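Local coordinates for CELL WALL surface anchor family protein (Streptococcus pneumoniae, PDB 2WW8) that acts as the pilus adhesin RrgA, which recognises host cells, probably through an integrin-like domain that holds a magnesium ion, at residues 244-247 with 248-251; 451-454 with 455-459; 512-515 with 516-519; 578-581 with 582-586; 704-707 with 708-711. All coordinates share one frame; numbering follows the deposited sequence.

Contact 1: 244-247 with 248-251; sequences NARR and AERA
Two successive bends, at chi2 and chi3 (both -57°), curl the side chain of Arg246 back over the start of the following helix, where Glu249 meets it from a CG lodged between its own backbone N and carbonyl carbon (chi1 84°). The pair sits on the first turn of helix 247-263, with Arg246 at the N-cap, in a domain whose five-stranded parallel sheet and magnesium site resemble the von Willebrand A fold of integrins. Arg246 takes the carboxylate side-on. Its NE donates to Glu249 OE2 at 3.0 Å and its NH2 to Glu249 OE1 at 2.8 Å, both acceptors lying close to the guanidinium plane. The acid, however, is met from above its own plane, the two groups standing 63° apart. The remaining nitrogen, Arg246 NH1, reaches back to Asn244 OD1 at 3.1 Å, and these three bonds together fix the rotation of the guanidinium.

One turn on, extended Arg250 lays a guanidinium face against the aliphatic part of Arg246, with Arg250 NE 3.8 Å from Arg246 CB; its NH1 is held by Thr572. The neighbouring carboxylate of Glu249 probably eases the proximity of these two like charges. Arg247 forms a salt bridge through NH1 to Asp387, a residue of the magnesium site. Asn239, from the preceding loop, accepts the amide of Glu249. The helix proper begins with Arg250 N to Arg246 O at 3.0 Å and Ala251 N to Arg247 O at 2.9 Å, and Ala251 CB lies 3.4 Å from Arg247 O.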
loop_
_atom_site.group_PDB
_atom_site.type_symbol
_atom_site.label_atom_id
_atom_site.label_comp_id
_atom_site.label_asym_id
_atom_site.label_seq_id
_atom_site.Cartn_x
_atom_site.Cartn_y
_atom_site.Cartn_z
ATOM N N ASN A 244 9.857 -8.144 38.464
ATOM C CA ASN A 244 9.787 -7.986 37.007
ATOM C C ASN A 244 8.588 -7.130 36.558
ATOM O O ASN A 244 7.978 -7.369 35.515
ATOM C CB ASN A 244 9.765 -9.349 36.275
ATOM C CG ASN A 244 10.367 -9.247 34.889
ATOM O OD1 ASN A 244 11.318 -8.487 34.701
ATOM N ND2 ASN A 244 9.823 -9.977 33.917
ATOM N N ALA A 245 8.252 -6.110 37.326
ATOM C CA ALA A 245 7.144 -5.247 36.919
ATOM C C ALA A 245 7.393 -4.405 35.652
ATOM O O ALA A 245 6.428 -3.842 35.164
ATOM C CB ALA A 245 6.732 -4.306 38.048
ATOM N N ARG A 246 8.621 -4.324 35.135
ATOM C CA ARG A 246 8.893 -3.635 33.876
ATOM C C ARG A 246 8.535 -2.133 34.011
ATOM O O ARG A 246 7.963 -1.527 33.092
ATOM C CB ARG A 246 8.155 -4.310 32.680
ATOM C CG ARG A 246 8.054 -5.842 32.594
ATOM C CD ARG A 246 9.404 -6.532 32.615
ATOM N NE ARG A 246 10.191 -6.005 31.512
ATOM C CZ ARG A 246 11.474 -6.269 31.298
ATOM N NH1 ARG A 246 12.154 -7.062 32.122
ATOM N NH2 ARG A 246 12.076 -5.731 30.251
ATOM N N ARG A 247 8.813 -1.529 35.165
ATOM C CA ARG A 247 8.400 -0.155 35.382
ATOM C C ARG A 247 8.926 0.824 34.324
ATOM O O ARG A 247 8.123 1.584 33.729
ATOM C CB ARG A 247 8.759 0.365 36.770
ATOM C CG ARG A 247 7.927 -0.322 37.884
ATOM C CD ARG A 247 8.220 0.332 39.234
ATOM N NE ARG A 247 7.473 -0.331 40.292
ATOM C CZ ARG A 247 7.643 -0.048 41.574
ATOM N NH1 ARG A 247 8.556 0.843 41.956
ATOM N NH2 ARG A 247 6.922 -0.713 42.457
ATOM N N ALA A 248 10.240 0.800 34.086
ATOM C CA ALA A 248 10.858 1.767 33.182
ATOM C C ALA A 248 10.301 1.604 31.767
ATOM O O ALA A 248 9.919 2.595 31.097
ATOM C CB ALA A 248 12.358 1.689 33.248
ATOM N N GLU A 249 10.248 0.365 31.305
ATOM C CA GLU A 249 9.843 0.195 29.933
ATOM C C GLU A 249 8.386 0.586 29.726
ATOM O O GLU A 249 8.023 1.169 28.697
ATOM C CB GLU A 249 10.216 -1.161 29.322
ATOM C CG GLU A 249 9.298 -2.262 29.571
ATOM C CD GLU A 249 9.754 -3.622 29.070
ATOM O OE1 GLU A 249 10.877 -3.816 28.559
ATOM O OE2 GLU A 249 8.944 -4.540 29.241
ATOM N N ARG A 250 7.525 0.249 30.671
ATOM C CA ARG A 250 6.137 0.572 30.501
ATOM C C ARG A 250 5.862 2.066 30.665
ATOM O O ARG A 250 4.986 2.589 29.987
ATOM C CB ARG A 250 5.213 -0.319 31.352
ATOM C CG ARG A 250 5.285 -1.798 30.926
ATOM C CD ARG A 250 4.499 -2.683 31.852
ATOM N NE ARG A 250 4.594 -4.040 31.364
ATOM C CZ ARG A 250 4.227 -5.150 32.017
ATOM N NH1 ARG A 250 3.668 -5.127 33.228
ATOM N NH2 ARG A 250 4.372 -6.321 31.411
ATOM N N ALA A 251 6.525 2.732 31.597
ATOM C CA ALA A 251 6.349 4.184 31.783
ATOM C C ALA A 251 6.905 4.864 30.559
ATOM O O ALA A 251 6.311 5.865 30.200
ATOM C CB ALA A 251 7.095 4.692 33.004
#

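Contact 2: 451-454 with 455-459; sequences FTDK and TVYEK
Tyr457 OH donates to Asp453 OD2 at 2.6 Å, a short bond that meets the carboxylate on its syn side and only 17° out of its plane. The acid comes to the edge of the phenol, close to the plane of the ring, while its own plane stands 80° from that of the ring. The second oxygen turns to the backbone: Thr455 N donates to Asp453 OD1 at 2.9 Å, from above the carboxylate plane. With CG anti to the backbone N (chi1 178°), the Asp453 carboxylate is carried toward the residues that follow.

A side-chain oxygen taking the amide two residues later makes this an Asx turn. It leads the chain into strand 457-458, which pairs with strand 461-467 in the antiparallel sheet built onto the integrin-like domain. Two waters complete the turn. One donates to Asp453 O at 2.8 Å and to Thr455 O at 2.7 Å, joining the two carbonyls; the other donates to Asp453 OD1 at 2.7 Å and is hydrogen-bonded to Thr455 OG1 at 3.0 Å. With so many donors about it, the carboxylate is probably ionised.

Farther out, Thr455 CG2 lies over one face of the Tyr457 ring, towards its rim, so that the phenol is approached by a methyl group on a face and by the acid at its edge. Val456 turns away from the turn and packs on Leu494 and Ala463, and its backbone is bonded to both of these residues. Phe451, at the beginning of the loop, brings its ring against that of Trp496.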
loop_
_atom_site.group_PDB
_atom_site.type_symbol
_atom_site.label_atom_id
_atom_site.label_comp_id
_atom_site.label_asym_id
_atom_site.label_seq_id
_atom_site.Cartn_x
_atom_site.Cartn_y
_atom_site.Cartn_z
ATOM N N PHE A 451 16.585 11.998 59.732
ATOM C CA PHE A 451 16.580 11.325 61.039
ATOM C C PHE A 451 16.829 12.347 62.136
ATOM O O PHE A 451 17.640 13.264 61.949
ATOM C CB PHE A 451 17.686 10.258 61.054
ATOM C CG PHE A 451 17.507 9.225 59.982
ATOM C CD1 PHE A 451 16.328 8.501 59.893
ATOM C CD2 PHE A 451 18.496 9.004 59.031
ATOM C CE1 PHE A 451 16.108 7.584 58.886
ATOM C CE2 PHE A 451 18.309 8.066 58.023
ATOM C CZ PHE A 451 17.125 7.350 57.934
ATOM N N THR A 452 16.134 12.180 63.252
ATOM C CA THR A 452 16.335 13.022 64.417
ATOM C C THR A 452 17.288 12.368 65.429
ATOM O O THR A 452 17.649 12.996 66.439
ATOM C CB THR A 452 15.005 13.320 65.117
ATOM O OG1 THR A 452 14.485 12.073 65.559
ATOM C CG2 THR A 452 13.987 13.889 64.155
ATOM N N ASP A 453 17.719 11.126 65.194
ATOM C CA ASP A 453 18.774 10.423 65.983
ATOM C C ASP A 453 19.917 10.142 64.986
ATOM O O ASP A 453 19.664 9.515 63.952
ATOM C CB ASP A 453 18.161 9.107 66.462
ATOM C CG ASP A 453 19.122 8.208 67.267
ATOM O OD1 ASP A 453 20.353 8.456 67.368
ATOM O OD2 ASP A 453 18.579 7.231 67.838
ATOM N N LYS A 454 21.129 10.632 65.255
ATOM C CA LYS A 454 22.277 10.449 64.362
ATOM C C LYS A 454 22.775 8.998 64.308
ATOM O O LYS A 454 23.567 8.655 63.435
ATOM C CB LYS A 454 23.462 11.162 65.033
ATOM C CG LYS A 454 23.353 12.667 64.979
ATOM C CD LYS A 454 24.695 13.307 65.380
ATOM C CE LYS A 454 24.503 14.828 65.330
ATOM N NZ LYS A 454 25.691 15.583 65.777
ATOM N N THR A 455 22.391 8.184 65.290
ATOM C CA THR A 455 22.926 6.816 65.383
ATOM C C THR A 455 22.393 5.881 64.296
ATOM O O THR A 455 21.176 5.719 64.090
ATOM C CB THR A 455 22.683 6.203 66.775
ATOM O OG1 THR A 455 23.170 7.091 67.805
ATOM C CG2 THR A 455 23.391 4.856 66.992
ATOM N N VAL A 456 23.332 5.215 63.629
ATOM C CA VAL A 456 22.961 4.103 62.726
ATOM C C VAL A 456 22.817 2.862 63.586
ATOM O O VAL A 456 23.674 2.573 64.438
ATOM C CB VAL A 456 24.035 3.840 61.644
ATOM C CG1 VAL A 456 23.626 2.669 60.675
ATOM C CG2 VAL A 456 24.285 5.122 60.883
ATOM N N TYR A 457 21.717 2.141 63.392
ATOM C CA TYR A 457 21.412 0.938 64.143
ATOM C C TYR A 457 21.526 -0.286 63.261
ATOM O O TYR A 457 21.226 -0.205 62.085
ATOM C CB TYR A 457 19.995 0.982 64.696
ATOM C CG TYR A 457 19.886 2.035 65.764
ATOM C CD1 TYR A 457 20.224 1.735 67.081
ATOM C CD2 TYR A 457 19.450 3.313 65.446
ATOM C CE1 TYR A 457 20.163 2.703 68.077
ATOM C CE2 TYR A 457 19.364 4.289 66.438
ATOM C CZ TYR A 457 19.731 3.990 67.724
ATOM O OH TYR A 457 19.633 4.971 68.693
ATOM N N GLU A 458 21.953 -1.405 63.830
ATOM C CA GLU A 458 21.916 -2.680 63.120
ATOM C C GLU A 458 21.634 -3.732 64.185
ATOM O O GLU A 458 22.199 -3.676 65.287
ATOM C CB GLU A 458 23.289 -2.928 62.477
ATOM C CG GLU A 458 23.347 -3.835 61.271
ATOM C CD GLU A 458 24.726 -3.872 60.637
ATOM O OE1 GLU A 458 25.277 -2.799 60.307
ATOM O OE2 GLU A 458 25.260 -4.984 60.457
ATOM N N LYS A 459 20.755 -4.676 63.852
ATOM C CA LYS A 459 20.399 -5.784 64.759
ATOM C C LYS A 459 19.895 -5.313 66.129
ATOM O O LYS A 459 20.062 -6.014 67.112
ATOM C CB LYS A 459 21.550 -6.775 64.986
ATOM C CG LYS A 459 22.266 -7.325 63.718
ATOM C CD LYS A 459 23.392 -8.333 64.094
ATOM C CE LYS A 459 22.851 -9.445 65.039
ATOM N NZ LYS A 459 23.820 -10.357 65.731
HETATM O O HOH W 1 18.812 6.879 63.648
HETATM O O HOH W 2 21.503 8.562 69.802
#

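Contact 3: 512-515 with 516-519; sequences ITNH and GDPT
Asn514 is extended, His515 turns the chain with phi/psi of -84/-10°, and from Gly516 onward the backbone is helical, opening helix 516-526. Asn514 caps this end. Its CG lies between the backbone N and the carbonyl carbon (chi1 62°), which holds OD1 close to the amides of the first turn: OD1 takes Asp517 N at 2.8 Å in a nearly straight bond and Gly516 N in a weak, strongly bent one. The same amide uses its other end as well, Asn514 ND2 donating to Asp517 OD2 at 3.2 Å from above the carboxylate plane, so that cap and first turn grip each other in both directions. A water donates a hydrogen bond to Asp517 OD2 while accepting one from Thr513 N, and Asp517 OD1 forms a salt bridge with Arg520.

On the next step of the turn, Thr519 OG1 donates to His515 O at 2.7 Å, nearly in line with the carbonyl, whereas the backbone bond from Thr519 N to that oxygen is weak. Pro518 has no amide proton to offer; its CD rests 3.1 Å from Asn514 O and 3.9 Å from Ile512 CG2. His515 ND1 is hydrogen-bonded to Ser393 OG of strand 392-393. A carboxylate at the start of a helix, with amide, water and arginine around it, is probably stabilised in its charged form.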
loop_
_atom_site.group_PDB
_atom_site.type_symbol
_atom_site.label_atom_id
_atom_site.label_comp_id
_atom_site.label_asym_id
_atom_site.label_seq_id
_atom_site.Cartn_x
_atom_site.Cartn_y
_atom_site.Cartn_z
ATOM N N ILE A 512 12.863 20.467 60.572
ATOM C CA ILE A 512 12.424 19.770 59.359
ATOM C C ILE A 512 12.867 18.313 59.447
ATOM O O ILE A 512 14.045 18.046 59.715
ATOM C CB ILE A 512 13.055 20.400 58.086
ATOM C CG1 ILE A 512 12.916 21.967 58.155
ATOM C CG2 ILE A 512 12.502 19.669 56.768
ATOM C CD1 ILE A 512 11.462 22.581 58.280
ATOM N N THR A 513 11.923 17.390 59.251
ATOM C CA THR A 513 12.188 15.983 59.583
ATOM C C THR A 513 11.867 15.024 58.430
ATOM O O THR A 513 11.934 13.798 58.598
ATOM C CB THR A 513 11.436 15.524 60.890
ATOM O OG1 THR A 513 10.010 15.520 60.697
ATOM C CG2 THR A 513 11.789 16.414 62.113
ATOM N N ASN A 514 11.478 15.547 57.262
ATOM C CA ASN A 514 11.338 14.660 56.112
ATOM C C ASN A 514 11.463 15.499 54.831
ATOM O O ASN A 514 11.430 16.735 54.907
ATOM C CB ASN A 514 9.971 13.924 56.170
ATOM C CG ASN A 514 8.790 14.893 56.104
ATOM O OD1 ASN A 514 8.481 15.456 55.058
ATOM N ND2 ASN A 514 8.119 15.071 57.207
ATOM N N HIS A 515 11.633 14.845 53.680
ATOM C CA HIS A 515 11.805 15.523 52.407
ATOM C C HIS A 515 10.444 15.900 51.774
ATOM O O HIS A 515 10.438 16.680 50.831
ATOM C CB HIS A 515 12.596 14.629 51.438
ATOM C CG HIS A 515 13.971 14.370 51.953
ATOM N ND1 HIS A 515 14.972 15.321 52.006
ATOM C CD2 HIS A 515 14.455 13.281 52.599
ATOM C CE1 HIS A 515 16.030 14.818 52.626
ATOM N NE2 HIS A 515 15.737 13.577 52.995
ATOM N N GLY A 516 9.335 15.418 52.317
ATOM C CA GLY A 516 8.011 15.740 51.757
ATOM C C GLY A 516 7.616 17.160 52.068
ATOM O O GLY A 516 7.210 17.842 51.152
ATOM N N ASP A 517 7.737 17.585 53.320
ATOM C CA ASP A 517 7.344 18.910 53.747
ATOM C C ASP A 517 8.018 20.029 52.935
ATOM O O ASP A 517 7.295 20.902 52.454
ATOM C CB ASP A 517 7.485 19.160 55.265
ATOM C CG ASP A 517 6.512 18.338 56.083
ATOM O OD1 ASP A 517 5.421 18.072 55.552
ATOM O OD2 ASP A 517 6.824 17.955 57.242
ATOM N N PRO A 518 9.358 20.035 52.822
ATOM C CA PRO A 518 9.924 21.062 51.993
ATOM C C PRO A 518 9.521 21.009 50.528
ATOM O O PRO A 518 9.381 22.092 49.913
ATOM C CB PRO A 518 11.443 20.891 52.157
ATOM C CG PRO A 518 11.592 19.473 52.633
ATOM C CD PRO A 518 10.407 19.278 53.533
ATOM N N THR A 519 9.369 19.799 49.976
ATOM C CA THR A 519 8.955 19.687 48.586
ATOM C C THR A 519 7.539 20.255 48.411
ATOM O O THR A 519 7.268 20.994 47.450
ATOM C CB THR A 519 9.080 18.241 48.086
ATOM O OG1 THR A 519 10.417 17.771 48.353
ATOM C CG2 THR A 519 8.694 18.200 46.587
HETATM O O HOH W 3 9.199 18.604 58.652
#

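Contact 4: 578-581 with 582-586; sequences QLNR and YFHTI
In the last turn of helix 575-583 Asn580 O is bound twice by His584. His584 N donates to Asn580 O at 2.9 Å in the regular helical manner, and His584 ND1 donates to it at 2.7 Å, the two arriving from opposite faces of the carbonyl plane. The oxygen lies in the plane of the imidazole, although the ring nitrogen stands well out of the plane of the carbonyl. The planes of the Asn580 amide and the imidazole are 82° apart, with Asn580 OD1 3.1 Å from His584 CE1. At the far side of the imidazole NE2 is bonded to Glu589, so both ring nitrogens are engaged, which is consistent with a protonated histidine.

This helix packs on the parallel sheet of the integrin-like domain and beside helix 247-263. Leu579 lies against Phe383 and Ile385 of strand 379-386, and the ring of Phe583 meets Tyr216 edge-to-face. On another flank, Arg581 and Tyr582 run side by side in the same direction. A bend at chi3 (70°) brings the Arg581 guanidinium beside the ring, inclined 50° to it in an off-centre cation-pi contact, with Arg581 CZ 4.7 Å from the Tyr582 ring centroid. The phenol is held by Glu564 O and Thr567 through its OH, and its ring stacks on Phe535. Phe583 N donates to Leu579 O at 2.8 Å. Beyond it, Tyr582 O accepts Thr585 N at 2.8 Å, an i to i+3 closure, and Thr585 OG1 also at 2.8 Å, the hydroxyl lying in the carbonyl plane, on a lone pair.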
loop_
_atom_site.group_PDB
_atom_site.type_symbol
_atom_site.label_atom_id
_atom_site.label_comp_id
_atom_site.label_asym_id
_atom_site.label_seq_id
_atom_site.Cartn_x
_atom_site.Cartn_y
_atom_site.Cartn_z
ATOM N N GLN A 578 -4.045 5.510 32.478
ATOM C CA GLN A 578 -4.276 6.601 33.438
ATOM C C GLN A 578 -3.848 7.986 32.946
ATOM O O GLN A 578 -4.565 8.976 33.161
ATOM C CB GLN A 578 -3.675 6.225 34.780
ATOM C CG GLN A 578 -4.022 7.155 35.885
ATOM C CD GLN A 578 -5.523 7.368 36.077
ATOM O OE1 GLN A 578 -5.953 8.530 36.125
ATOM N NE2 GLN A 578 -6.315 6.306 36.110
ATOM N N LEU A 579 -2.707 8.035 32.250
ATOM C CA LEU A 579 -2.264 9.247 31.575
ATOM C C LEU A 579 -3.330 9.645 30.563
ATOM O O LEU A 579 -3.682 10.834 30.457
ATOM C CB LEU A 579 -0.946 9.036 30.831
ATOM C CG LEU A 579 0.281 8.818 31.708
ATOM C CD1 LEU A 579 1.462 8.330 30.869
ATOM C CD2 LEU A 579 0.709 10.096 32.460
ATOM N N ASN A 580 -3.799 8.667 29.796
ATOM C CA ASN A 580 -4.883 8.961 28.874
ATOM C C ASN A 580 -6.170 9.537 29.511
ATOM O O ASN A 580 -6.800 10.442 28.961
ATOM C CB ASN A 580 -5.176 7.707 28.037
ATOM C CG ASN A 580 -5.784 8.059 26.697
ATOM O OD1 ASN A 580 -5.560 9.134 26.138
ATOM N ND2 ASN A 580 -6.640 7.200 26.230
ATOM N N ARG A 581 -6.609 8.978 30.631
ATOM C CA ARG A 581 -7.729 9.477 31.408
ATOM C C ARG A 581 -7.513 10.948 31.805
ATOM O O ARG A 581 -8.411 11.779 31.642
ATOM C CB ARG A 581 -7.892 8.600 32.679
ATOM C CG ARG A 581 -9.240 8.815 33.376
ATOM C CD ARG A 581 -9.458 7.876 34.563
ATOM N NE ARG A 581 -8.579 8.178 35.716
ATOM C CZ ARG A 581 -8.773 9.139 36.629
ATOM N NH1 ARG A 581 -9.823 9.934 36.585
ATOM N NH2 ARG A 581 -7.943 9.297 37.632
ATOM N N TYR A 582 -6.333 11.300 32.289
ATOM C CA TYR A 582 -6.089 12.696 32.716
ATOM C C TYR A 582 -6.024 13.586 31.449
ATOM O O TYR A 582 -6.571 14.711 31.442
ATOM C CB TYR A 582 -4.808 12.818 33.572
ATOM C CG TYR A 582 -4.961 12.393 35.011
ATOM C CD1 TYR A 582 -6.057 12.793 35.750
ATOM C CD2 TYR A 582 -3.979 11.624 35.651
ATOM C CE1 TYR A 582 -6.237 12.428 37.050
ATOM C CE2 TYR A 582 -4.131 11.301 36.994
ATOM C CZ TYR A 582 -5.247 11.682 37.669
ATOM O OH TYR A 582 -5.418 11.361 38.981
ATOM N N PHE A 583 -5.420 13.066 30.372
ATOM C CA PHE A 583 -5.443 13.775 29.104
ATOM C C PHE A 583 -6.899 14.169 28.724
ATOM O O PHE A 583 -7.175 15.287 28.285
ATOM C CB PHE A 583 -4.719 12.940 28.042
ATOM C CG PHE A 583 -4.540 13.646 26.696
ATOM C CD1 PHE A 583 -3.999 14.928 26.651
ATOM C CD2 PHE A 583 -4.907 13.055 25.508
ATOM C CE1 PHE A 583 -3.808 15.597 25.435
ATOM C CE2 PHE A 583 -4.772 13.753 24.268
ATOM C CZ PHE A 583 -4.191 15.011 24.243
ATOM N N HIS A 584 -7.815 13.204 28.851
ATOM C CA HIS A 584 -9.196 13.395 28.510
ATOM C C HIS A 584 -9.909 14.314 29.523
ATOM O O HIS A 584 -11.063 14.626 29.321
ATOM C CB HIS A 584 -9.951 12.066 28.311
ATOM C CG HIS A 584 -9.635 11.368 27.027
ATOM N ND1 HIS A 584 -8.472 10.656 26.827
ATOM C CD2 HIS A 584 -10.340 11.252 25.875
ATOM C CE1 HIS A 584 -8.461 10.141 25.608
ATOM N NE2 HIS A 584 -9.581 10.498 25.011
ATOM N N THR A 585 -9.278 14.805 30.583
ATOM C CA THR A 585 -10.047 15.781 31.347
ATOM C C THR A 585 -9.829 17.167 30.725
ATOM O O THR A 585 -10.493 18.112 31.105
ATOM C CB THR A 585 -9.671 15.821 32.851
ATOM O OG1 THR A 585 -8.330 16.323 32.977
ATOM C CG2 THR A 585 -9.804 14.445 33.517
ATOM N N ILE A 586 -8.868 17.315 29.822
ATOM C CA ILE A 586 -8.590 18.626 29.255
ATOM C C ILE A 586 -8.830 18.657 27.751
ATOM O O ILE A 586 -8.843 19.747 27.176
ATOM C CB ILE A 586 -7.183 19.163 29.614
ATOM C CG1 ILE A 586 -6.079 18.256 29.106
ATOM C CG2 ILE A 586 -7.133 19.317 31.145
ATOM C CD1 ILE A 586 -4.716 18.669 29.597
#

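Contact 5: 704-707 with 708-711; sequences EVEQ and NTVR
Glu706 is where the segment 704-707 first meets the residues after it: its OE1 accepts from Thr709 OG1 at 2.8 Å. The two side chains lie alongside each other and point the same way, and the hydroxyl meets the carboxylate oxygen nearly in line with its C-O bond. An extended Glu706 chain beyond CG (chi2 -173°) gives it the length to span the turn. Its backbone takes part too, Thr709 N donating to Glu706 O at 3.3 Å in a long bond that approaches from well above the carbonyl plane (60° out of it).

The backbone bond closes a type I beta turn from Glu706 to Thr709, and the side-chain bond spans it, in the loop between antiparallel strands 699-701 and 711-712 at the border of the Ig-like domain's sheet. A water lies 2.7 Å from Glu706 O and 2.7 Å from Thr709 O, bridging the two ends of the turn. Next in order, Gln707 sends its side chain away toward His701, while Gln707 O stays 4.2 Å from Val710 CG2. Beyond the turn, Thr709 CG2 sits over the centre of the Arg711 guanidinium, 3.4 Å above its plane, and Arg711 NH2 forms a salt bridge with Glu186.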
loop_
_atom_site.group_PDB
_atom_site.type_symbol
_atom_site.label_atom_id
_atom_site.label_comp_id
_atom_site.label_asym_id
_atom_site.label_seq_id
_atom_site.Cartn_x
_atom_site.Cartn_y
_atom_site.Cartn_z
ATOM N N GLU A 704 -21.754 11.725 7.685
ATOM C CA GLU A 704 -23.106 12.017 7.162
ATOM C C GLU A 704 -23.610 13.367 7.636
ATOM O O GLU A 704 -24.255 14.054 6.869
ATOM C CB GLU A 704 -24.142 10.911 7.415
ATOM C CG GLU A 704 -23.999 9.782 6.314
ATOM C CD GLU A 704 -25.035 9.834 5.186
ATOM O OE1 GLU A 704 -26.161 10.221 5.613
ATOM O OE2 GLU A 704 -24.746 9.501 3.971
ATOM N N VAL A 705 -23.217 13.801 8.835
ATOM C CA VAL A 705 -23.541 15.145 9.330
ATOM C C VAL A 705 -23.055 16.265 8.349
ATOM O O VAL A 705 -23.771 17.264 8.162
ATOM C CB VAL A 705 -23.194 15.313 10.850
ATOM C CG1 VAL A 705 -21.901 16.089 11.112
ATOM C CG2 VAL A 705 -24.337 15.979 11.591
ATOM N N GLU A 706 -21.898 16.112 7.683
ATOM C CA GLU A 706 -21.437 17.091 6.702
ATOM C C GLU A 706 -21.609 16.577 5.269
ATOM O O GLU A 706 -20.701 16.019 4.628
ATOM C CB GLU A 706 -19.978 17.442 6.960
ATOM C CG GLU A 706 -19.584 17.856 8.382
ATOM C CD GLU A 706 -18.106 18.335 8.432
ATOM O OE1 GLU A 706 -17.468 18.458 7.345
ATOM O OE2 GLU A 706 -17.566 18.593 9.550
ATOM N N GLN A 707 -22.784 16.769 4.710
ATOM C CA GLN A 707 -23.034 16.360 3.321
ATOM C C GLN A 707 -22.264 17.046 2.162
ATOM O O GLN A 707 -22.225 16.578 0.994
ATOM C CB GLN A 707 -24.512 16.657 3.077
ATOM C CG GLN A 707 -24.911 16.177 1.707
ATOM C CD GLN A 707 -25.181 14.717 1.870
ATOM O OE1 GLN A 707 -24.824 13.861 1.045
ATOM N NE2 GLN A 707 -25.785 14.421 3.006
ATOM N N ASN A 708 -21.658 18.195 2.437
ATOM C CA ASN A 708 -20.847 18.790 1.389
ATOM C C ASN A 708 -19.357 18.598 1.546
ATOM O O ASN A 708 -18.613 19.277 0.832
ATOM C CB ASN A 708 -21.095 20.299 1.314
ATOM C CG ASN A 708 -22.500 20.621 0.841
ATOM O OD1 ASN A 708 -23.124 21.563 1.328
ATOM N ND2 ASN A 708 -23.020 19.831 -0.090
ATOM N N THR A 709 -18.914 17.796 2.507
ATOM C CA THR A 709 -17.501 17.416 2.596
ATOM C C THR A 709 -17.330 16.081 1.929
ATOM O O THR A 709 -17.818 15.081 2.433
ATOM C CB THR A 709 -17.010 17.353 4.057
ATOM O OG1 THR A 709 -17.231 18.652 4.587
ATOM C CG2 THR A 709 -15.543 17.047 4.114
ATOM N N VAL A 710 -16.683 16.094 0.762
ATOM C CA VAL A 710 -16.559 14.973 -0.117
ATOM C C VAL A 710 -15.082 14.885 -0.471
ATOM O O VAL A 710 -14.430 15.873 -0.853
ATOM C CB VAL A 710 -17.342 15.211 -1.412
ATOM C CG1 VAL A 710 -17.560 13.880 -2.049
ATOM C CG2 VAL A 710 -18.665 15.776 -1.074
ATOM N N ARG A 711 -14.550 13.686 -0.331
ATOM C CA ARG A 711 -13.190 13.403 -0.766
ATOM C C ARG A 711 -13.186 12.332 -1.883
ATOM O O ARG A 711 -13.756 11.273 -1.680
ATOM C CB ARG A 711 -12.361 12.855 0.413
ATOM C CG ARG A 711 -12.510 13.590 1.787
ATOM C CD ARG A 711 -12.121 15.025 1.597
ATOM N NE ARG A 711 -11.995 15.738 2.865
ATOM C CZ ARG A 711 -12.220 17.033 2.992
ATOM N NH1 ARG A 711 -12.632 17.737 1.942
ATOM N NH2 ARG A 711 -12.070 17.627 4.170
HETATM O O HOH W 4 -18.671 14.273 4.814
#

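In the fold
Every contact joins consecutive residues, so each closes only a single local turn; along the chain the five follow in series and none nest or cross. Contact 1 starts helix 247-263 beside the magnesium site. Contact 2 leads into the short strand 457-458 of the added antiparallel sheet, and contact 3 returns the chain into helix 516-526; these two touch where Thr452 CG2 packs on Thr513 CG2 at 3.9 Å. Contact 4 ends helix 575-583, which lies against helix 247-263, with nearest atoms of contacts 1 and 4 about 5 Å apart. Contact 5 stands apart in the Ig-like domain, about 30 Å from contact 4 between centres.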